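Local structure of 11R-lipoxygenase (Gersemia fruticosa, 3VF1) at residues V40-T45 with V104-I109; A212-S217 with P238-G243; H415-L420 with D509-Y514; N525-W530 with E558-F563. The protein is a calcium-dependent lipoxygenase that carries one non-heme iron and probably adds molecular oxygen to polyunsaturated fatty acids. All blocks are in the same frame, centred on the assembly; numbering follows the deposited sequence.

Overall arrangement
From the N terminus the contacts follow in series. None nests in or crosses another. Contact 1 comes first and closes a loop of 58 residues, rich in strand, within the PLAT domain. It joins the two sheets of the beta sandwich. Contact 2 closes a short loop of 20 residues and brings the end of helix 208-213 to residues 238-243. Contact 3 spans 88 residues and pairs helices 416-425 and 491-514. Contact 4 spans 27 residues and pairs helices 525-538 and 557-579. Contacts 3 and 4 touch, with Val417 against Ile527 and Ile511 against Leu560. Their centres are about 11 Å apart. Contact 2 lies on the opposite side of the chain's centre from both.

Contact 1. Residues V40-T45 with V104-I109; sequences VSIKLT and VIIEKI
Ile42 and Leu44 meet Val104 and Ile106 in a purely apolar contact between the two sheets of the PLAT beta sandwich. Strand 40-46 belongs to one sheet and strand 100-109 to the other. The two short segments run at 56° to each other, and their axes come no closer than 11.2 Å. That gap is bridged by side chains, with no hydrogen bond between the segments. Ile106 is central. Its CG1 lies anti to the carbonyl carbon (chi1 -55°), and the chain ends in a methyl aimed at the facing sheet. Ile106 CD1 meets Leu44 CD2 tip to tip at 3.4 Å, which is close for two methyls. Leu44 CD1 sits 4.1 Å from Ile106 CG2, so both branches of the leucine engage the isoleucine. Ile42 sends its long branch across, and its CD1 stops 4.1 Å from Ile106 CD1. Ile42 CD1 also lies 4.3 Å from Val104 CG1. Ile83 and Ile86 of strand 83-90 and Phe121 of strand 116-124 continue the apolar layer round Ile106. All four contact residues are buried. With only methyl groups meeting, the sheets are held here by dispersion and the exclusion of water, without any directional bond.

Contact 2. Residues A212-S217 with P238-G243; sequences ANLGLS and PAIKSG
The peptide group joining Asn213 to Leu214 meets the methyl of Ala239 on the side of its carbonyl O, not over a face. Ala239 CB lies 3.6 Å from Asn213 O and 3.7 Å from Leu214 CA. No aromatic ring takes part, and the flat amide at the end of the Asn213 side chain leads away from residues 238-243. The remaining touches are apolar. Leu214 CD2 lies 3.8 Å from Ile240 CD1, the two side chains crossing obliquely. Leu214 CD2 is also 4.1 Å from Ala239 CB, so one branch of Leu214 serves both partners. CG of Leu214 stands beside its own backbone N (chi1 -58°), and from there CD2 swings in close to Ala239 and Ile240. Gly215 ends the helix in a Schellman motif, with its N bonded to Ala212 O at 3.0 Å. Ile240 opens a type I beta turn that ends at Gly243. Thr237 OG1 is hydrogen-bonded to both Leu214 O and Ala239 N and so links the two backbones. The contact joins the C-terminal end of helix 208-213 to the loop before helix 247-250. Leu214 and Ile240 both rest on Val626 of helix 619-632, and Ile240 also touches Met583 of helix 582-586.

Contact 3. Residues H415-L420 with D509-Y514; sequences HPVWKL and DIIQIY
Pro416 lies over one face of the Tyr514 ring in a CH-pi contact. Pro416 CB is 3.8 Å from the centroid of the Tyr514 ring and 16° off the ring normal, shifted toward the CD2 rim. Pro416 CB and Tyr514 CD2 are 3.7 Å apart. The two side chains pass alongside each other in opposite directions. Ile513 CG2 covers the opposite face of the ring, which is therefore held between a proline and an isoleucine. At its far end Tyr514 OH is hydrogen-bonded to Asp652. A leucine in place of Tyr514 has neither ring nor hydroxyl, and would probably leave Asp652 without this partner and Pro416 without a flat face to pack on. Further along, Leu420 points CD1 at Ile510 CG1, 4.1 Å away. Its CG is anti to the backbone N (chi1 180°), which throws the branch out toward the other helix. Val417 and Ile511 approach at a slant, with CG2 of the valine 4.2 Å from CD1 of the isoleucine. Ile511 also rests on Leu564 of helix 557-579. His415 is the N-cap of helix 416-425. His415 ND1 accepts from Val417 N at 3.1 Å, close to the ring plane, while NE2 is hydrogen-bonded to Asp524. The two segments run nearly antiparallel, at 162°, with their axes 10.7 Å apart at closest approach. This is antiparallel helix packing within the largely helical catalytic domain of lipoxygenases.

Contact 4. Residues N525-W530 with E558-F563; sequences NEIQDW and EELVHF
Trp530 and Phe563 meet through the CZ3 and CH2 atoms of the indole. Trp530 CH2 is 3.7 Å from Phe563 CE2, and Trp530 CZ3 is 4.0 Å from Phe563 CD2. The tryptophan reaches the phenylalanine at its edge, near the plane of the phenyl ring. The ring planes stand at 88°, and the centroid of the six-membered indole ring is 5.8 Å from that of the phenyl ring. Trp530 gets there with CG anti to the backbone N (chi1 -176°), which extends the indole across to Phe563. One turn earlier on each helix, Ile527 CG1 lies 4.1 Å from Leu560 CD1. The spacing of three residues on both sides sets the two pairs along the interface between helices 525-538 and 557-579. Further out, Trp530 packs on Leu421 of helix 416-425 and on Ser407 of helix 369-410. Ser406 OG is hydrogen-bonded to the backbone O of Trp530. Phe563 meets a second ring, that of Phe470. A valine in place of Trp530 would probably leave a gap beside Phe563 and give that ring more freedom to move. No hydrogen bond joins the two segments and all four residues are buried, so cohesion here rests on the fit of carbon surfaces.

Contact 1. Residues V40-T45 with V104-I109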
# COMPACT_ATOMS: atom_id res chain seq x y z
N VAL A 40 24.62 6.35 -26.21
CA VAL A 40 25.26 6.87 -25.01
C VAL A 40 26.74 6.52 -25.02
O VAL A 40 27.22 5.82 -25.90
CB VAL A 40 24.63 6.28 -23.73
CG1 VAL A 40 23.15 6.64 -23.65
CG2 VAL A 40 24.82 4.77 -23.69
N SER A 41 27.47 7.04 -24.03
CA SER A 41 28.88 6.71 -23.87
C SER A 41 29.09 6.02 -22.53
O SER A 41 28.41 6.34 -21.55
CB SER A 41 29.74 7.97 -23.97
OG SER A 41 29.38 8.91 -22.97
N ILE A 42 30.02 5.08 -22.48
CA ILE A 42 30.26 4.30 -21.27
C ILE A 42 31.73 4.33 -20.84
O ILE A 42 32.61 3.84 -21.55
CB ILE A 42 29.81 2.84 -21.44
CG1 ILE A 42 30.16 2.03 -20.19
CG2 ILE A 42 30.43 2.22 -22.68
CD1 ILE A 42 29.54 0.65 -20.16
N LYS A 43 31.99 4.91 -19.67
CA LYS A 43 33.34 4.94 -19.11
C LYS A 43 33.47 3.94 -17.97
O LYS A 43 32.81 4.08 -16.94
CB LYS A 43 33.69 6.34 -18.61
CG LYS A 43 35.06 6.42 -17.93
CD LYS A 43 35.44 7.86 -17.58
CE LYS A 43 34.54 8.44 -16.51
NZ LYS A 43 35.03 9.77 -16.04
N LEU A 44 34.33 2.95 -18.15
CA LEU A 44 34.56 1.94 -17.12
C LEU A 44 35.51 2.47 -16.06
O LEU A 44 36.32 3.36 -16.33
CB LEU A 44 35.13 0.67 -17.74
CG LEU A 44 34.47 0.21 -19.04
CD1 LEU A 44 34.92 -1.20 -19.41
CD2 LEU A 44 32.95 0.27 -18.93
N THR A 45 35.42 1.93 -14.85
CA THR A 45 36.31 2.32 -13.76
C THR A 45 36.70 1.10 -12.94
O THR A 45 35.84 0.35 -12.47
CB THR A 45 35.66 3.36 -12.83
OG1 THR A 45 35.36 4.55 -13.57
CG2 THR A 45 36.59 3.70 -11.68
N VAL A 104 23.84 -3.90 -17.51
CA VAL A 104 24.96 -3.96 -18.43
C VAL A 104 25.90 -5.10 -18.02
O VAL A 104 26.18 -5.29 -16.84
CB VAL A 104 25.75 -2.64 -18.45
CG1 VAL A 104 26.94 -2.74 -19.40
CG2 VAL A 104 24.84 -1.49 -18.85
N ILE A 105 26.38 -5.85 -19.01
CA ILE A 105 27.29 -6.96 -18.76
C ILE A 105 28.58 -6.74 -19.53
O ILE A 105 28.58 -6.69 -20.76
CB ILE A 105 26.67 -8.29 -19.20
CG1 ILE A 105 25.32 -8.50 -18.52
CG2 ILE A 105 27.63 -9.44 -18.89
CD1 ILE A 105 24.56 -9.70 -19.04
N ILE A 106 29.69 -6.61 -18.81
CA ILE A 106 30.99 -6.38 -19.43
C ILE A 106 31.91 -7.56 -19.21
O ILE A 106 32.35 -7.82 -18.09
CB ILE A 106 31.65 -5.11 -18.86
CG1 ILE A 106 30.71 -3.91 -19.00
CG2 ILE A 106 32.97 -4.84 -19.57
CD1 ILE A 106 31.24 -2.64 -18.40
N GLU A 107 32.21 -8.28 -20.29
CA GLU A 107 33.13 -9.41 -20.22
C GLU A 107 34.53 -8.99 -20.64
O GLU A 107 34.71 -8.32 -21.66
CB GLU A 107 32.64 -10.57 -21.10
CG GLU A 107 33.57 -11.77 -21.10
CD GLU A 107 32.97 -12.98 -21.77
OE1 GLU A 107 31.85 -12.86 -22.32
OE2 GLU A 107 33.60 -14.06 -21.74
N LYS A 108 35.53 -9.39 -19.85
CA LYS A 108 36.91 -9.05 -20.13
C LYS A 108 37.83 -10.15 -19.60
O LYS A 108 37.37 -11.22 -19.22
CB LYS A 108 37.27 -7.72 -19.48
CG LYS A 108 37.30 -7.76 -17.96
CD LYS A 108 37.74 -6.43 -17.37
CE LYS A 108 39.23 -6.18 -17.55
NZ LYS A 108 40.07 -7.11 -16.73
N ILE A 109 39.13 -9.87 -19.59
CA ILE A 109 40.11 -10.82 -19.07
C ILE A 109 41.17 -10.12 -18.24
O ILE A 109 41.74 -9.11 -18.66
CB ILE A 109 40.79 -11.62 -20.20
CG1 ILE A 109 41.35 -10.66 -21.26
CG2 ILE A 109 39.81 -12.59 -20.83
CD1 ILE A 109 41.92 -11.34 -22.48

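Contact 2. Residues A212-S217 with P238-G243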
# COMPACT_ATOMS: atom_id res chain seq x y z
N ALA A 212 -18.93 5.84 -19.14
CA ALA A 212 -19.15 5.16 -20.41
C ALA A 212 -18.26 3.92 -20.55
O ALA A 212 -18.66 2.95 -21.19
CB ALA A 212 -18.89 6.12 -21.55
N ASN A 213 -17.07 3.97 -19.96
CA ASN A 213 -16.17 2.82 -20.00
C ASN A 213 -16.78 1.60 -19.30
O ASN A 213 -16.48 0.46 -19.65
CB ASN A 213 -14.83 3.16 -19.36
CG ASN A 213 -13.97 4.04 -20.25
OD1 ASN A 213 -14.14 4.06 -21.47
ND2 ASN A 213 -13.03 4.77 -19.65
N LEU A 214 -17.64 1.86 -18.32
CA LEU A 214 -18.31 0.79 -17.59
C LEU A 214 -19.68 0.47 -18.20
O LEU A 214 -20.37 -0.44 -17.74
CB LEU A 214 -18.48 1.17 -16.12
CG LEU A 214 -17.20 1.50 -15.36
CD1 LEU A 214 -17.51 1.91 -13.94
CD2 LEU A 214 -16.24 0.31 -15.38
N GLY A 215 -20.07 1.22 -19.22
CA GLY A 215 -21.34 1.02 -19.88
C GLY A 215 -22.50 1.56 -19.06
O GLY A 215 -23.61 1.03 -19.11
N LEU A 216 -22.24 2.63 -18.31
CA LEU A 216 -23.24 3.20 -17.40
C LEU A 216 -23.40 4.70 -17.59
O LEU A 216 -23.85 5.40 -16.68
CB LEU A 216 -22.84 2.91 -15.96
CG LEU A 216 -22.77 1.43 -15.56
CD1 LEU A 216 -22.15 1.27 -14.18
CD2 LEU A 216 -24.15 0.81 -15.60
N SER A 217 -23.05 5.20 -18.77
CA SER A 217 -23.10 6.64 -19.03
C SER A 217 -24.53 7.17 -18.99
O SER A 217 -24.75 8.38 -18.82
CB SER A 217 -22.46 6.97 -20.38
OG SER A 217 -23.21 6.43 -21.46
N PRO A 238 -20.32 -6.32 -17.69
CA PRO A 238 -19.18 -7.11 -18.16
C PRO A 238 -17.86 -6.34 -18.10
O PRO A 238 -16.79 -6.95 -18.15
CB PRO A 238 -19.56 -7.42 -19.62
CG PRO A 238 -21.04 -7.38 -19.63
CD PRO A 238 -21.42 -6.30 -18.66
N ALA A 239 -17.94 -5.01 -17.99
CA ALA A 239 -16.75 -4.18 -17.86
C ALA A 239 -16.04 -4.47 -16.54
O ALA A 239 -14.83 -4.30 -16.42
CB ALA A 239 -17.12 -2.71 -17.96
N ILE A 240 -16.81 -4.91 -15.54
CA ILE A 240 -16.25 -5.35 -14.27
C ILE A 240 -15.92 -6.83 -14.39
O ILE A 240 -16.80 -7.69 -14.31
CB ILE A 240 -17.24 -5.14 -13.11
CG1 ILE A 240 -17.80 -3.71 -13.14
CG2 ILE A 240 -16.57 -5.42 -11.78
CD1 ILE A 240 -16.73 -2.64 -13.06
N LYS A 241 -14.64 -7.13 -14.56
CA LYS A 241 -14.21 -8.48 -14.92
C LYS A 241 -14.25 -9.47 -13.75
O LYS A 241 -14.32 -10.68 -13.96
CB LYS A 241 -12.81 -8.44 -15.54
CG LYS A 241 -12.74 -7.56 -16.77
CD LYS A 241 -11.43 -7.73 -17.52
CE LYS A 241 -11.39 -6.85 -18.76
NZ LYS A 241 -12.53 -7.13 -19.69
N SER A 242 -14.21 -8.95 -12.53
CA SER A 242 -14.30 -9.81 -11.35
C SER A 242 -15.71 -10.38 -11.19
O SER A 242 -15.92 -11.36 -10.48
CB SER A 242 -13.89 -9.06 -10.09
OG SER A 242 -14.65 -7.88 -9.92
N GLY A 243 -16.68 -9.75 -11.85
CA GLY A 243 -18.05 -10.23 -11.84
C GLY A 243 -18.84 -9.78 -10.62
O GLY A 243 -18.43 -8.85 -9.91

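Contact 3. Residues H415-L420 with D509-Y514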
# COMPACT_ATOMS: atom_id res chain seq x y z
N HIS A 415 24.24 0.18 -1.46
CA HIS A 415 23.89 -0.25 -0.11
C HIS A 415 22.87 -1.40 -0.16
O HIS A 415 21.91 -1.34 -0.93
CB HIS A 415 23.31 0.92 0.67
CG HIS A 415 23.30 0.72 2.16
ND1 HIS A 415 22.66 -0.33 2.77
CD2 HIS A 415 23.85 1.46 3.16
CE1 HIS A 415 22.82 -0.25 4.07
NE2 HIS A 415 23.53 0.83 4.34
N PRO A 416 23.08 -2.45 0.65
CA PRO A 416 22.20 -3.63 0.63
C PRO A 416 20.75 -3.33 0.99
O PRO A 416 19.84 -3.94 0.42
CB PRO A 416 22.83 -4.55 1.68
CG PRO A 416 23.68 -3.67 2.53
CD PRO A 416 24.19 -2.61 1.61
N VAL A 417 20.52 -2.40 1.91
CA VAL A 417 19.17 -2.02 2.31
C VAL A 417 18.44 -1.30 1.19
O VAL A 417 17.24 -1.48 1.01
CB VAL A 417 19.19 -1.13 3.57
CG1 VAL A 417 17.81 -0.55 3.84
CG2 VAL A 417 19.68 -1.92 4.77
N TRP A 418 19.16 -0.48 0.43
CA TRP A 418 18.58 0.18 -0.73
C TRP A 418 18.07 -0.87 -1.72
O TRP A 418 16.98 -0.73 -2.28
CB TRP A 418 19.60 1.08 -1.43
CG TRP A 418 19.20 1.42 -2.83
CD1 TRP A 418 19.45 0.68 -3.96
CD2 TRP A 418 18.47 2.57 -3.27
NE1 TRP A 418 18.93 1.31 -5.06
CE2 TRP A 418 18.32 2.47 -4.66
CE3 TRP A 418 17.93 3.68 -2.61
CZ2 TRP A 418 17.65 3.44 -5.41
CZ3 TRP A 418 17.26 4.63 -3.35
CH2 TRP A 418 17.13 4.51 -4.74
N LYS A 419 18.87 -1.91 -1.94
CA LYS A 419 18.50 -2.98 -2.85
C LYS A 419 17.31 -3.75 -2.31
O LYS A 419 16.43 -4.18 -3.06
CB LYS A 419 19.68 -3.94 -3.04
CG LYS A 419 20.90 -3.32 -3.69
CD LYS A 419 22.02 -4.34 -3.82
CE LYS A 419 23.26 -3.74 -4.46
NZ LYS A 419 23.05 -3.37 -5.88
N LEU A 420 17.28 -3.93 -0.99
CA LEU A 420 16.22 -4.68 -0.34
C LEU A 420 14.87 -4.00 -0.51
O LEU A 420 13.88 -4.63 -0.89
CB LEU A 420 16.52 -4.83 1.16
CG LEU A 420 15.48 -5.60 1.97
CD1 LEU A 420 15.43 -7.06 1.55
CD2 LEU A 420 15.76 -5.47 3.46
N ASP A 509 17.57 -12.72 7.05
CA ASP A 509 18.59 -13.42 6.28
C ASP A 509 19.46 -12.43 5.52
O ASP A 509 20.69 -12.52 5.55
CB ASP A 509 17.94 -14.41 5.30
CG ASP A 509 17.32 -15.59 6.00
OD1 ASP A 509 17.57 -15.78 7.21
OD2 ASP A 509 16.57 -16.35 5.34
N ILE A 510 18.82 -11.48 4.84
CA ILE A 510 19.55 -10.48 4.06
C ILE A 510 20.45 -9.64 4.95
O ILE A 510 21.62 -9.44 4.65
CB ILE A 510 18.58 -9.54 3.31
CG1 ILE A 510 17.79 -10.31 2.26
CG2 ILE A 510 19.34 -8.39 2.67
CD1 ILE A 510 18.65 -10.99 1.21
N ILE A 511 19.89 -9.15 6.06
CA ILE A 511 20.63 -8.28 6.96
C ILE A 511 21.82 -8.98 7.61
O ILE A 511 22.86 -8.37 7.83
CB ILE A 511 19.71 -7.72 8.06
CG1 ILE A 511 18.68 -6.76 7.45
CG2 ILE A 511 20.51 -7.00 9.14
CD1 ILE A 511 19.29 -5.55 6.77
N GLN A 512 21.67 -10.27 7.91
CA GLN A 512 22.74 -11.02 8.56
C GLN A 512 23.84 -11.43 7.58
O GLN A 512 24.89 -11.91 7.98
CB GLN A 512 22.18 -12.25 9.28
CG GLN A 512 21.40 -11.89 10.54
CD GLN A 512 20.99 -13.11 11.34
OE1 GLN A 512 21.24 -14.25 10.94
NE2 GLN A 512 20.34 -12.88 12.48
N ILE A 513 23.58 -11.24 6.29
CA ILE A 513 24.60 -11.47 5.27
C ILE A 513 25.63 -10.34 5.27
O ILE A 513 26.81 -10.57 5.02
CB ILE A 513 23.98 -11.58 3.86
CG1 ILE A 513 23.29 -12.94 3.68
CG2 ILE A 513 25.05 -11.41 2.78
CD1 ILE A 513 22.48 -13.05 2.41
N TYR A 514 25.17 -9.12 5.55
CA TYR A 514 26.02 -7.94 5.45
C TYR A 514 26.42 -7.37 6.81
O TYR A 514 27.51 -6.82 6.96
CB TYR A 514 25.32 -6.87 4.60
CG TYR A 514 24.99 -7.36 3.22
CD1 TYR A 514 25.93 -7.35 2.20
CD2 TYR A 514 23.73 -7.87 2.93
CE1 TYR A 514 25.63 -7.81 0.94
CE2 TYR A 514 23.42 -8.33 1.66
CZ TYR A 514 24.37 -8.29 0.67
OH TYR A 514 24.07 -8.75 -0.59

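Contact 4. Residues N525-W530 with E558-F563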
# COMPACT_ATOMS: atom_id res chain seq x y z
N ASN A 525 27.21 4.60 8.89
CA ASN A 525 26.77 5.99 8.91
C ASN A 525 25.59 6.26 7.97
O ASN A 525 24.82 7.20 8.20
CB ASN A 525 27.94 6.91 8.54
CG ASN A 525 28.50 6.62 7.16
OD1 ASN A 525 29.11 5.57 6.94
ND2 ASN A 525 28.32 7.55 6.23
N GLU A 526 25.45 5.44 6.94
CA GLU A 526 24.43 5.68 5.92
C GLU A 526 23.03 5.25 6.36
O GLU A 526 22.05 5.93 6.06
CB GLU A 526 24.82 4.99 4.61
CG GLU A 526 25.98 5.68 3.91
CD GLU A 526 26.48 4.93 2.69
OE1 GLU A 526 26.04 3.78 2.47
OE2 GLU A 526 27.30 5.50 1.94
N ILE A 527 22.93 4.13 7.07
CA ILE A 527 21.63 3.69 7.59
C ILE A 527 21.21 4.59 8.74
O ILE A 527 20.02 4.77 8.99
CB ILE A 527 21.67 2.22 8.07
CG1 ILE A 527 20.25 1.63 8.10
CG2 ILE A 527 22.31 2.11 9.44
CD1 ILE A 527 19.62 1.46 6.73
N GLN A 528 22.19 5.15 9.44
CA GLN A 528 21.92 6.06 10.55
C GLN A 528 21.38 7.38 10.03
O GLN A 528 20.54 8.02 10.68
CB GLN A 528 23.18 6.28 11.38
CG GLN A 528 23.79 5.00 11.94
CD GLN A 528 22.85 4.28 12.89
OE1 GLN A 528 21.95 4.88 13.46
NE2 GLN A 528 23.08 2.99 13.07
N ASP A 529 21.85 7.80 8.86
CA ASP A 529 21.32 8.99 8.21
C ASP A 529 19.89 8.72 7.77
O ASP A 529 19.01 9.57 7.90
CB ASP A 529 22.17 9.36 6.99
CG ASP A 529 23.57 9.81 7.36
OD1 ASP A 529 23.75 10.32 8.49
OD2 ASP A 529 24.49 9.66 6.53
N TRP A 530 19.67 7.52 7.25
CA TRP A 530 18.35 7.10 6.79
C TRP A 530 17.32 7.18 7.90
O TRP A 530 16.30 7.86 7.76
CB TRP A 530 18.43 5.67 6.25
CG TRP A 530 17.15 5.18 5.66
CD1 TRP A 530 16.53 5.64 4.54
CD2 TRP A 530 16.33 4.11 6.16
NE1 TRP A 530 15.37 4.94 4.31
CE2 TRP A 530 15.23 3.99 5.29
CE3 TRP A 530 16.42 3.25 7.25
CZ2 TRP A 530 14.22 3.04 5.48
CZ3 TRP A 530 15.42 2.31 7.44
CH2 TRP A 530 14.34 2.21 6.56
N GLU A 558 18.49 -6.43 15.37
CA GLU A 558 17.09 -6.79 15.58
C GLU A 558 16.16 -5.61 15.33
O GLU A 558 15.12 -5.75 14.70
CB GLU A 558 16.88 -7.36 16.99
CG GLU A 558 17.44 -8.76 17.18
CD GLU A 558 18.96 -8.81 17.12
OE1 GLU A 558 19.60 -7.83 17.56
OE2 GLU A 558 19.50 -9.82 16.64
N GLU A 559 16.54 -4.43 15.83
CA GLU A 559 15.78 -3.22 15.59
C GLU A 559 15.68 -2.94 14.10
O GLU A 559 14.62 -2.56 13.60
CB GLU A 559 16.42 -2.02 16.29
CG GLU A 559 16.31 -2.02 17.80
CD GLU A 559 16.97 -0.81 18.43
OE1 GLU A 559 17.16 0.20 17.72
OE2 GLU A 559 17.30 -0.87 19.63
N LEU A 560 16.79 -3.13 13.40
CA LEU A 560 16.86 -2.87 11.97
C LEU A 560 15.94 -3.81 11.20
O LEU A 560 15.21 -3.39 10.31
CB LEU A 560 18.30 -3.01 11.48
CG LEU A 560 18.52 -2.81 9.98
CD1 LEU A 560 18.00 -1.45 9.53
CD2 LEU A 560 19.99 -2.95 9.64
N VAL A 561 15.99 -5.09 11.55
CA VAL A 561 15.17 -6.10 10.88
C VAL A 561 13.68 -5.81 11.08
O VAL A 561 12.90 -5.86 10.13
CB VAL A 561 15.49 -7.52 11.39
CG1 VAL A 561 14.46 -8.52 10.88
CG2 VAL A 561 16.90 -7.93 10.97
N HIS A 562 13.30 -5.52 12.32
CA HIS A 562 11.89 -5.26 12.62
C HIS A 562 11.35 -4.11 11.79
O HIS A 562 10.33 -4.24 11.12
CB HIS A 562 11.70 -4.96 14.11
CG HIS A 562 10.28 -4.66 14.48
ND1 HIS A 562 9.32 -5.64 14.60
CD2 HIS A 562 9.66 -3.48 14.73
CE1 HIS A 562 8.17 -5.08 14.93
NE2 HIS A 562 8.34 -3.78 15.01
N PHE A 563 12.04 -2.97 11.84
CA PHE A 563 11.58 -1.78 11.14
C PHE A 563 11.43 -2.05 9.65
O PHE A 563 10.48 -1.57 9.03
CB PHE A 563 12.55 -0.62 11.36
CG PHE A 563 12.01 0.71 10.90
CD1 PHE A 563 11.28 1.51 11.77
CD2 PHE A 563 12.23 1.15 9.61
CE1 PHE A 563 10.78 2.72 11.35
CE2 PHE A 563 11.73 2.37 9.19
CZ PHE A 563 11.01 3.16 10.06